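Local coordinates for protein CmeC (Campylobacter jejuni, PDB 4MT4) that forms a trimeric outer membrane channel of the outer membrane factor family and probably carries drugs out of the cell as part of a tripartite efflux pump, at residues 63-66 against 67-70; 136-139 against 140-144; 150-153 against 154-158; 275-278 against 279-283. All coordinates share one frame; numbering follows the deposited sequence.

Contact 1 of 4, residues 63-66 against 67-70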
loop_
_atom_site.group_PDB
_atom_site.type_symbol
_atom_site.label_atom_id
_atom_site.label_comp_id
_atom_site.label_asym_id
_atom_site.label_seq_id
_atom_site.Cartn_x
_atom_site.Cartn_y
_atom_site.Cartn_z
ATOM N N ALA B 63 -16.539 1.850 3.513
ATOM C CA ALA B 63 -17.050 1.439 2.212
ATOM C C ALA B 63 -18.470 1.954 1.992
ATOM O O ALA B 63 -18.857 2.267 0.866
ATOM C CB ALA B 63 -17.011 -0.073 2.082
ATOM N N PHE B 64 -19.242 2.037 3.072
ATOM C CA PHE B 64 -20.603 2.559 3.008
ATOM C C PHE B 64 -20.578 4.060 2.740
ATOM O O PHE B 64 -21.377 4.573 1.959
ATOM C CB PHE B 64 -21.365 2.263 4.307
ATOM C CG PHE B 64 -22.843 2.543 4.226
ATOM C CD1 PHE B 64 -23.343 3.791 4.555
ATOM C CD2 PHE B 64 -23.731 1.556 3.825
ATOM C CE1 PHE B 64 -24.696 4.054 4.482
ATOM C CE2 PHE B 64 -25.089 1.813 3.752
ATOM C CZ PHE B 64 -25.572 3.065 4.082
ATOM N N ILE B 65 -19.649 4.752 3.392
ATOM C CA ILE B 65 -19.508 6.196 3.246
ATOM C C ILE B 65 -19.023 6.556 1.846
ATOM O O ILE B 65 -19.502 7.517 1.242
ATOM C CB ILE B 65 -18.534 6.767 4.297
ATOM C CG1 ILE B 65 -19.086 6.538 5.707
ATOM C CG2 ILE B 65 -18.292 8.250 4.064
ATOM C CD1 ILE B 65 -18.110 6.887 6.804
ATOM N N HIS B 66 -18.076 5.772 1.335
ATOM C CA HIS B 66 -17.567 5.958 -0.021
ATOM C C HIS B 66 -18.696 5.869 -1.042
ATOM O O HIS B 66 -18.691 6.571 -2.051
ATOM C CB HIS B 66 -16.488 4.921 -0.339
ATOM C CG HIS B 66 -15.214 5.119 0.424
ATOM N ND1 HIS B 66 -14.816 6.349 0.900
ATOM C CD2 HIS B 66 -14.252 4.241 0.796
ATOM C CE1 HIS B 66 -13.661 6.222 1.531
ATOM N NE2 HIS B 66 -13.298 4.953 1.483
ATOM N N MET B 67 -19.665 5.002 -0.766
ATOM C CA MET B 67 -20.838 4.848 -1.617
ATOM C C MET B 67 -21.732 6.084 -1.546
ATOM O O MET B 67 -22.250 6.546 -2.564
ATOM C CB MET B 67 -21.622 3.597 -1.214
ATOM C CG MET B 67 -22.903 3.368 -1.999
ATOM S SD MET B 67 -23.723 1.842 -1.510
ATOM C CE MET B 67 -23.896 2.091 0.252
ATOM N N GLU B 68 -21.904 6.612 -0.338
ATOM C CA GLU B 68 -22.710 7.809 -0.127
ATOM C C GLU B 68 -22.048 9.032 -0.755
ATOM O O GLU B 68 -22.725 9.935 -1.247
ATOM C CB GLU B 68 -22.943 8.045 1.366
ATOM C CG GLU B 68 -23.830 7.002 2.029
ATOM C CD GLU B 68 -24.019 7.256 3.511
ATOM O OE1 GLU B 68 -23.005 7.341 4.236
ATOM O OE2 GLU B 68 -25.182 7.374 3.950
ATOM N N GLN B 69 -20.719 9.054 -0.731
ATOM C CA GLN B 69 -19.955 10.129 -1.353
ATOM C C GLN B 69 -20.142 10.121 -2.866
ATOM O O GLN B 69 -20.261 11.174 -3.493
ATOM C CB GLN B 69 -18.471 10.006 -1.004
ATOM C CG GLN B 69 -18.145 10.316 0.448
ATOM C CD GLN B 69 -16.742 9.895 0.839
ATOM O OE1 GLN B 69 -16.170 8.978 0.250
ATOM N NE2 GLN B 69 -16.180 10.568 1.836
ATOM N N ALA B 70 -20.174 8.923 -3.443
ATOM C CA ALA B 70 -20.378 8.764 -4.878
ATOM C C ALA B 70 -21.783 9.200 -5.272
ATOM O O ALA B 70 -21.994 9.745 -6.354
ATOM C CB ALA B 70 -20.131 7.320 -5.295
#

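Contact 2 of 4, residues 136-139 against 140-144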
loop_
_atom_site.group_PDB
_atom_site.type_symbol
_atom_site.label_atom_id
_atom_site.label_comp_id
_atom_site.label_asym_id
_atom_site.label_seq_id
_atom_site.Cartn_x
_atom_site.Cartn_y
_atom_site.Cartn_z
ATOM N N ALA B 136 -20.929 9.315 -16.235
ATOM C CA ALA B 136 -19.676 8.827 -15.670
ATOM C C ALA B 136 -19.797 8.692 -14.157
ATOM O O ALA B 136 -19.335 7.717 -13.569
ATOM C CB ALA B 136 -18.525 9.755 -16.034
ATOM N N SER B 137 -20.434 9.677 -13.533
ATOM C CA SER B 137 -20.671 9.646 -12.094
ATOM C C SER B 137 -21.680 8.569 -11.716
ATOM O O SER B 137 -21.625 8.011 -10.620
ATOM C CB SER B 137 -21.159 11.007 -11.602
ATOM O OG SER B 137 -20.150 11.988 -11.762
ATOM N N LYS B 138 -22.607 8.289 -12.625
ATOM C CA LYS B 138 -23.596 7.243 -12.402
ATOM C C LYS B 138 -22.916 5.882 -12.390
ATOM O O LYS B 138 -23.292 4.993 -11.627
ATOM C CB LYS B 138 -24.684 7.293 -13.476
ATOM C CG LYS B 138 -25.987 6.610 -13.088
ATOM C CD LYS B 138 -27.084 6.924 -14.097
ATOM C CE LYS B 138 -28.457 6.488 -13.597
ATOM N NZ LYS B 138 -28.607 5.008 -13.532
ATOM N N SER B 139 -21.908 5.732 -13.243
ATOM C CA SER B 139 -21.114 4.511 -13.286
ATOM C C SER B 139 -20.158 4.457 -12.096
ATOM O O SER B 139 -19.809 3.383 -11.610
ATOM C CB SER B 139 -20.335 4.427 -14.597
ATOM O OG SER B 139 -21.213 4.414 -15.709
ATOM N N GLY B 140 -19.740 5.631 -11.634
ATOM C CA GLY B 140 -18.887 5.734 -10.466
ATOM C C GLY B 140 -19.630 5.325 -9.211
ATOM O O GLY B 140 -19.059 4.710 -8.311
ATOM N N PHE B 141 -20.914 5.670 -9.154
ATOM C CA PHE B 141 -21.759 5.299 -8.024
ATOM C C PHE B 141 -22.035 3.800 -8.017
ATOM O O PHE B 141 -21.975 3.157 -6.971
ATOM C CB PHE B 141 -23.081 6.070 -8.050
ATOM C CG PHE B 141 -24.115 5.522 -7.106
ATOM C CD1 PHE B 141 -23.983 5.698 -5.738
ATOM C CD2 PHE B 141 -25.212 4.824 -7.584
ATOM C CE1 PHE B 141 -24.924 5.190 -4.865
ATOM C CE2 PHE B 141 -26.159 4.314 -6.715
ATOM C CZ PHE B 141 -26.015 4.498 -5.353
ATOM N N LYS B 142 -22.341 3.251 -9.190
ATOM C CA LYS B 142 -22.583 1.819 -9.329
ATOM C C LYS B 142 -21.338 1.021 -8.956
ATOM O O LYS B 142 -21.432 -0.077 -8.408
ATOM C CB LYS B 142 -23.016 1.475 -10.756
ATOM C CG LYS B 142 -24.434 1.902 -11.098
ATOM C CD LYS B 142 -24.858 1.358 -12.455
ATOM C CE LYS B 142 -26.313 1.682 -12.758
ATOM N NZ LYS B 142 -26.758 1.097 -14.055
ATOM N N ALA B 143 -20.174 1.585 -9.258
ATOM C CA ALA B 143 -18.908 0.959 -8.909
ATOM C C ALA B 143 -18.700 0.978 -7.400
ATOM O O ALA B 143 -18.141 0.040 -6.830
ATOM C CB ALA B 143 -17.758 1.655 -9.615
ATOM N N SER B 144 -19.160 2.047 -6.757
ATOM C CA SER B 144 -19.045 2.179 -5.309
ATOM C C SER B 144 -19.968 1.192 -4.599
ATOM O O SER B 144 -19.678 0.748 -3.490
ATOM C CB SER B 144 -19.364 3.611 -4.866
ATOM O OG SER B 144 -20.727 3.926 -5.093
#

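Contact 3 of 4, residues 150-153 against 154-158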
loop_
_atom_site.group_PDB
_atom_site.type_symbol
_atom_site.label_atom_id
_atom_site.label_comp_id
_atom_site.label_asym_id
_atom_site.label_seq_id
_atom_site.Cartn_x
_atom_site.Cartn_y
_atom_site.Cartn_z
ATOM N N ALA B 150 -18.154 -5.960 -2.305
ATOM C CA ALA B 150 -16.845 -6.594 -2.242
ATOM C C ALA B 150 -16.244 -6.439 -0.852
ATOM O O ALA B 150 -15.626 -7.363 -0.324
ATOM C CB ALA B 150 -15.919 -6.003 -3.292
ATOM N N ALA B 151 -16.434 -5.264 -0.262
ATOM C CA ALA B 151 -15.926 -4.989 1.075
ATOM C C ALA B 151 -16.677 -5.804 2.122
ATOM O O ALA B 151 -16.083 -6.288 3.083
ATOM C CB ALA B 151 -16.027 -3.505 1.386
ATOM N N ARG B 152 -17.984 -5.953 1.925
ATOM C CA ARG B 152 -18.816 -6.723 2.841
ATOM C C ARG B 152 -18.382 -8.184 2.864
ATOM O O ARG B 152 -18.182 -8.766 3.930
ATOM C CB ARG B 152 -20.291 -6.617 2.449
ATOM C CG ARG B 152 -21.262 -7.111 3.511
ATOM C CD ARG B 152 -22.706 -6.936 3.062
ATOM N NE ARG B 152 -23.647 -7.043 4.174
ATOM C CZ ARG B 152 -24.221 -8.175 4.567
ATOM N NH1 ARG B 152 -25.067 -8.171 5.588
ATOM N NH2 ARG B 152 -23.949 -9.312 3.942
ATOM N N LEU B 153 -18.232 -8.766 1.678
ATOM C CA LEU B 153 -17.790 -10.148 1.540
ATOM C C LEU B 153 -16.409 -10.354 2.157
ATOM O O LEU B 153 -16.160 -11.355 2.829
ATOM C CB LEU B 153 -17.770 -10.554 0.066
ATOM C CG LEU B 153 -17.163 -11.914 -0.279
ATOM C CD1 LEU B 153 -17.877 -13.040 0.457
ATOM C CD2 LEU B 153 -17.193 -12.147 -1.784
ATOM N N SER B 154 -15.522 -9.393 1.928
ATOM C CA SER B 154 -14.161 -9.447 2.454
ATOM C C SER B 154 -14.139 -9.405 3.981
ATOM O O SER B 154 -13.434 -10.183 4.621
ATOM C CB SER B 154 -13.331 -8.293 1.891
ATOM O OG SER B 154 -12.065 -8.208 2.524
ATOM N N VAL B 155 -14.914 -8.489 4.553
ATOM C CA VAL B 155 -14.992 -8.325 6.002
ATOM C C VAL B 155 -15.568 -9.571 6.668
ATOM O O VAL B 155 -15.047 -10.039 7.683
ATOM C CB VAL B 155 -15.845 -7.093 6.376
ATOM C CG1 VAL B 155 -16.243 -7.133 7.841
ATOM C CG2 VAL B 155 -15.087 -5.814 6.062
ATOM N N ILE B 156 -16.636 -10.109 6.087
ATOM C CA ILE B 156 -17.262 -11.318 6.614
ATOM C C ILE B 156 -16.318 -12.517 6.534
ATOM O O ILE B 156 -16.146 -13.251 7.508
ATOM C CB ILE B 156 -18.568 -11.659 5.862
ATOM C CG1 ILE B 156 -19.621 -10.574 6.096
ATOM C CG2 ILE B 156 -19.106 -13.009 6.303
ATOM C CD1 ILE B 156 -20.935 -10.839 5.382
ATOM N N SER B 157 -15.706 -12.707 5.370
ATOM C CA SER B 157 -14.783 -13.818 5.160
ATOM C C SER B 157 -13.592 -13.752 6.108
ATOM O O SER B 157 -13.170 -14.768 6.660
ATOM C CB SER B 157 -14.295 -13.836 3.712
ATOM O OG SER B 157 -15.371 -14.063 2.820
ATOM N N ASN B 158 -13.054 -12.550 6.292
ATOM C CA ASN B 158 -11.929 -12.349 7.196
ATOM C C ASN B 158 -12.312 -12.623 8.643
ATOM O O ASN B 158 -11.521 -13.173 9.406
ATOM C CB ASN B 158 -11.379 -10.927 7.064
ATOM C CG ASN B 158 -10.605 -10.717 5.776
ATOM O OD1 ASN B 158 -10.165 -11.674 5.140
ATOM N ND2 ASN B 158 -10.428 -9.459 5.390
#

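Contact 4 of 4, residues 275-278 against 279-283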
loop_
_atom_site.group_PDB
_atom_site.type_symbol
_atom_site.label_atom_id
_atom_site.label_comp_id
_atom_site.label_asym_id
_atom_site.label_seq_id
_atom_site.Cartn_x
_atom_site.Cartn_y
_atom_site.Cartn_z
ATOM N N ILE B 275 -15.479 -7.801 -10.081
ATOM C CA ILE B 275 -15.540 -7.790 -11.537
ATOM C C ILE B 275 -16.544 -6.743 -12.011
ATOM O O ILE B 275 -16.289 -6.015 -12.974
ATOM C CB ILE B 275 -15.925 -9.172 -12.105
ATOM C CG1 ILE B 275 -14.857 -10.210 -11.751
ATOM C CG2 ILE B 275 -16.108 -9.099 -13.613
ATOM C CD1 ILE B 275 -15.106 -11.582 -12.349
ATOM N N GLY B 276 -17.679 -6.666 -11.323
ATOM C CA GLY B 276 -18.695 -5.678 -11.637
ATOM C C GLY B 276 -18.208 -4.266 -11.384
ATOM O O GLY B 276 -18.451 -3.361 -12.180
ATOM N N SER B 277 -17.518 -4.080 -10.264
ATOM C CA SER B 277 -16.927 -2.791 -9.922
ATOM C C SER B 277 -15.914 -2.360 -10.973
ATOM O O SER B 277 -15.902 -1.207 -11.405
ATOM C CB SER B 277 -16.254 -2.854 -8.550
ATOM O OG SER B 277 -15.439 -1.714 -8.331
ATOM N N SER B 278 -15.062 -3.296 -11.373
ATOM C CA SER B 278 -14.040 -3.019 -12.368
ATOM C C SER B 278 -14.679 -2.695 -13.716
ATOM O O SER B 278 -14.152 -1.894 -14.489
ATOM C CB SER B 278 -13.088 -4.208 -12.493
ATOM O OG SER B 278 -11.920 -3.859 -13.210
ATOM N N LEU B 279 -15.822 -3.317 -13.988
ATOM C CA LEU B 279 -16.561 -3.057 -15.215
ATOM C C LEU B 279 -17.102 -1.630 -15.238
ATOM O O LEU B 279 -16.911 -0.900 -16.209
ATOM C CB LEU B 279 -17.712 -4.052 -15.375
ATOM C CG LEU B 279 -18.606 -3.838 -16.598
ATOM C CD1 LEU B 279 -17.859 -4.215 -17.868
ATOM C CD2 LEU B 279 -19.917 -4.609 -16.481
ATOM N N GLU B 280 -17.767 -1.237 -14.154
ATOM C CA GLU B 280 -18.390 0.080 -14.065
ATOM C C GLU B 280 -17.370 1.208 -14.116
ATOM O O GLU B 280 -17.650 2.285 -14.642
ATOM C CB GLU B 280 -19.217 0.191 -12.784
ATOM C CG GLU B 280 -20.439 -0.713 -12.759
ATOM C CD GLU B 280 -21.526 -0.282 -13.732
ATOM O OE1 GLU B 280 -21.469 0.855 -14.249
ATOM O OE2 GLU B 280 -22.449 -1.087 -13.975
ATOM N N LYS B 281 -16.188 0.961 -13.566
ATOM C CA LYS B 281 -15.120 1.949 -13.603
ATOM C C LYS B 281 -14.580 2.105 -15.020
ATOM O O LYS B 281 -14.010 3.139 -15.369
ATOM C CB LYS B 281 -14.000 1.564 -12.639
ATOM C CG LYS B 281 -14.396 1.689 -11.178
ATOM C CD LYS B 281 -13.277 1.257 -10.252
ATOM C CE LYS B 281 -13.711 1.324 -8.795
ATOM N NZ LYS B 281 -12.617 0.937 -7.862
ATOM N N LEU B 282 -14.775 1.075 -15.836
ATOM C CA LEU B 282 -14.356 1.115 -17.232
ATOM C C LEU B 282 -15.322 1.949 -18.072
ATOM O O LEU B 282 -14.893 2.759 -18.895
ATOM C CB LEU B 282 -14.244 -0.299 -17.802
ATOM C CG LEU B 282 -13.983 -0.422 -19.306
ATOM C CD1 LEU B 282 -12.710 0.317 -19.705
ATOM C CD2 LEU B 282 -13.915 -1.883 -19.718
ATOM N N THR B 283 -16.623 1.757 -17.861
ATOM C CA THR B 283 -17.634 2.546 -18.571
ATOM C C THR B 283 -17.575 4.000 -18.131
ATOM O O THR B 283 -17.908 4.905 -18.891
ATOM C CB THR B 283 -19.065 2.026 -18.331
ATOM O OG1 THR B 283 -19.681 2.788 -17.285
ATOM C CG2 THR B 283 -19.052 0.560 -17.944
#

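Contact 1 of 4, residues 63-66 against 67-70
A63 hands its carbonyl oxygen to the backbone of the next turn of helix 58-79, where M67 N lies 3.3 Å from A63 O. F64 follows and receives two side chains. Because its CG stands anti to the backbone N (chi1 -169°), the ring swings towards the residues one turn on. M67 curls its end round so that the methyl rests over one ring face in a CH-pi contact, M67 CE lying 4.0 Å from the centroid of the F64 ring. E68 reaches the same ring with an extended chain, its carboxylate plane turned 63° from the ring plane and E68 OE2 3.4 Å from F64 CE1. The carboxylate's main partner is R472, which forms a salt bridge at OE1. I65 offers its CG2 branch to the amide of Q69, with I65 CG2 3.8 Å from Q69 NE2. H66 closes the series: its imidazole and the Q69 amide run alongside each other, and H66 ND1 donates within its own ring plane to Q69 OE1 at 3.0 Å, almost straight at 170°, the donor tilted out of the amide plane. Since Q69 NE2 bonds E353 of the second subunit, bonds at both OE1 and NE2 should restrain the amide's rotation. A63, M67 and A70 pack on helix 129-195, F64 and I65 meet the C-terminal segment at L467 and M469, and I65 and Q69 face the second subunit, placing this turn at a subunit boundary.

Contact 2 of 4, residues 136-139 against 140-144
K138 and K142 lie one helical turn apart and send their chains slantwise across each other. K138 has CG anti to its own backbone N (chi1 -159°) and runs straight until a bend at its last torsion, whereas K142 has CG beside its backbone N (chi1 -73°) and stays extended. These different first torsions, with the bend at the end of K138, bring the two ends near each other, K138 NZ 4.1 Å from K142 CE and 4.4 Å from K142 NZ. Two ammonium groups this close would be expected to disfavour each other and might ease the loss of a proton from one of them. Nearer the backbone, K142 CG lies 3.3 Å from K138 O. K142 N donates to K138 O at 3.1 Å, and the same oxygen sits near the plane of the F141 ring, at its edge. The turn belongs to helix 129-195, the long helix that follows strand 109-124 as the chain leaves the beta barrel for the helical part of this TolC-like channel. F141 leads its ring away towards A71 of helix 58-79, and on that side S137 OG bonds D77 OD2. S139 faces helix 273-293 instead, its OG bonded to T283 OG1 and to the carbonyl of R135, while A143 N lies 3.0 Å from S139 O in a backbone bond. G140 N bonds A136 O at 2.9 Å.

Contact 3 of 4, residues 150-153 against 154-158
The guanidinium of R152 meets the I156 methyl at a slant, R152 NH2 lying 3.7 Å from I156 CD1. A second flat group, the carbonyl of L153, is approached from both faces by one residue: S157 N, 2.9 Å from L153 O, comes from one side of the carbonyl plane, and S157 OG, 2.8 Å from L153 O, comes from the other, tilted 27° and 33° from it respectively. The hydroxyl gets there because OG stands beside the backbone N of S157 and anti to its carbonyl carbon (chi1 -63°), which turns it back down the helix. This is the familiar way for a buried serine in a helix to satisfy itself, by sharing the carbonyl four residues earlier with its own NH. One branch of L153 leans on the same hydroxyl, L153 CD1 being 3.6 Å from S157 OG. The turn lies within helix 129-195, one of the long helices that build the helical barrel of outer membrane factor channels, and its sides serve different neighbours. R152 runs extended as far as NE, and its NH1 is bonded to the carbonyl of E463. I156 packs into an apolar patch with W37, W38 and L54, while S157 touches V440 and K444 of helix 411-445. On its own helix I156 lays CG1 3.2 Å from R152 O. V155 does much the same one residue earlier, with CG2 3.2 Å from A151 O.

Contact 4 of 4, residues 275-278 against 279-283
I275 and G276 open a run of backbone bonds that is regular at first: L279 N lies 2.9 Å from I275 O, and the bonds from E280 N to G276 O and from K281 N to S277 O follow in the same pattern. The next step is looser. L282 N makes only a weak bond to S278 O, at 3.3 Å with an angle of 129° at the hydrogen, while L282 N also bonds L279 O, 2.9 Å away within 279-283. The carbonyl of L279 thereby takes both L282 N and T283 N, an i+3 bond beside an i+4 bond, consistent with a local tightening towards 3-10 geometry. Among the side chains, S277 and K281 meet across the turn. With its CG beside the backbone N (chi1 -70°) and the rest fully extended, K281 runs back along the helix, passing CG 3.3 Å from S277 O and bringing CE 3.5 Å from S277 OG. That hydroxyl is bonded to D147 OD1, and the lysine amine makes a long, weak ion pair with OD2 of the same carboxylate, so D147 of helix 129-195 gathers both residues. The segment forms part of helix 273-293, which lies between helices 129-195 and 339-405 and leads into strand 299-310 of the barrel. On the 339-405 side, S278 and L279 lie against Y358 and L282 against A354 and F355, L279 and L282 also sharing I9 of the N-terminal segment, while E280, bent at its second torsion, folds away towards Y146.

All four contacts are single helical turns, but their settings differ. Contact 4 is the most buried; contacts 1, 2 and 3 are partly buried, and contact 1 alone reaches another subunit. Contacts 2 and 3 share helix 129-195, with centres about 21 Å apart and no touch between them. That helix is the common hub: contact 1 packs on both, through S144 in one and A151 in the other, and contact 2 also meets contact 4, whose centre is about 9 Å away. The chemistry follows position, with imidazole, amide and carboxylate groups towards the subunit boundary and F64 against the C-terminal segment, small residues and serine hydroxyls between helices, and lysines at the more exposed positions of contacts 2 and 4.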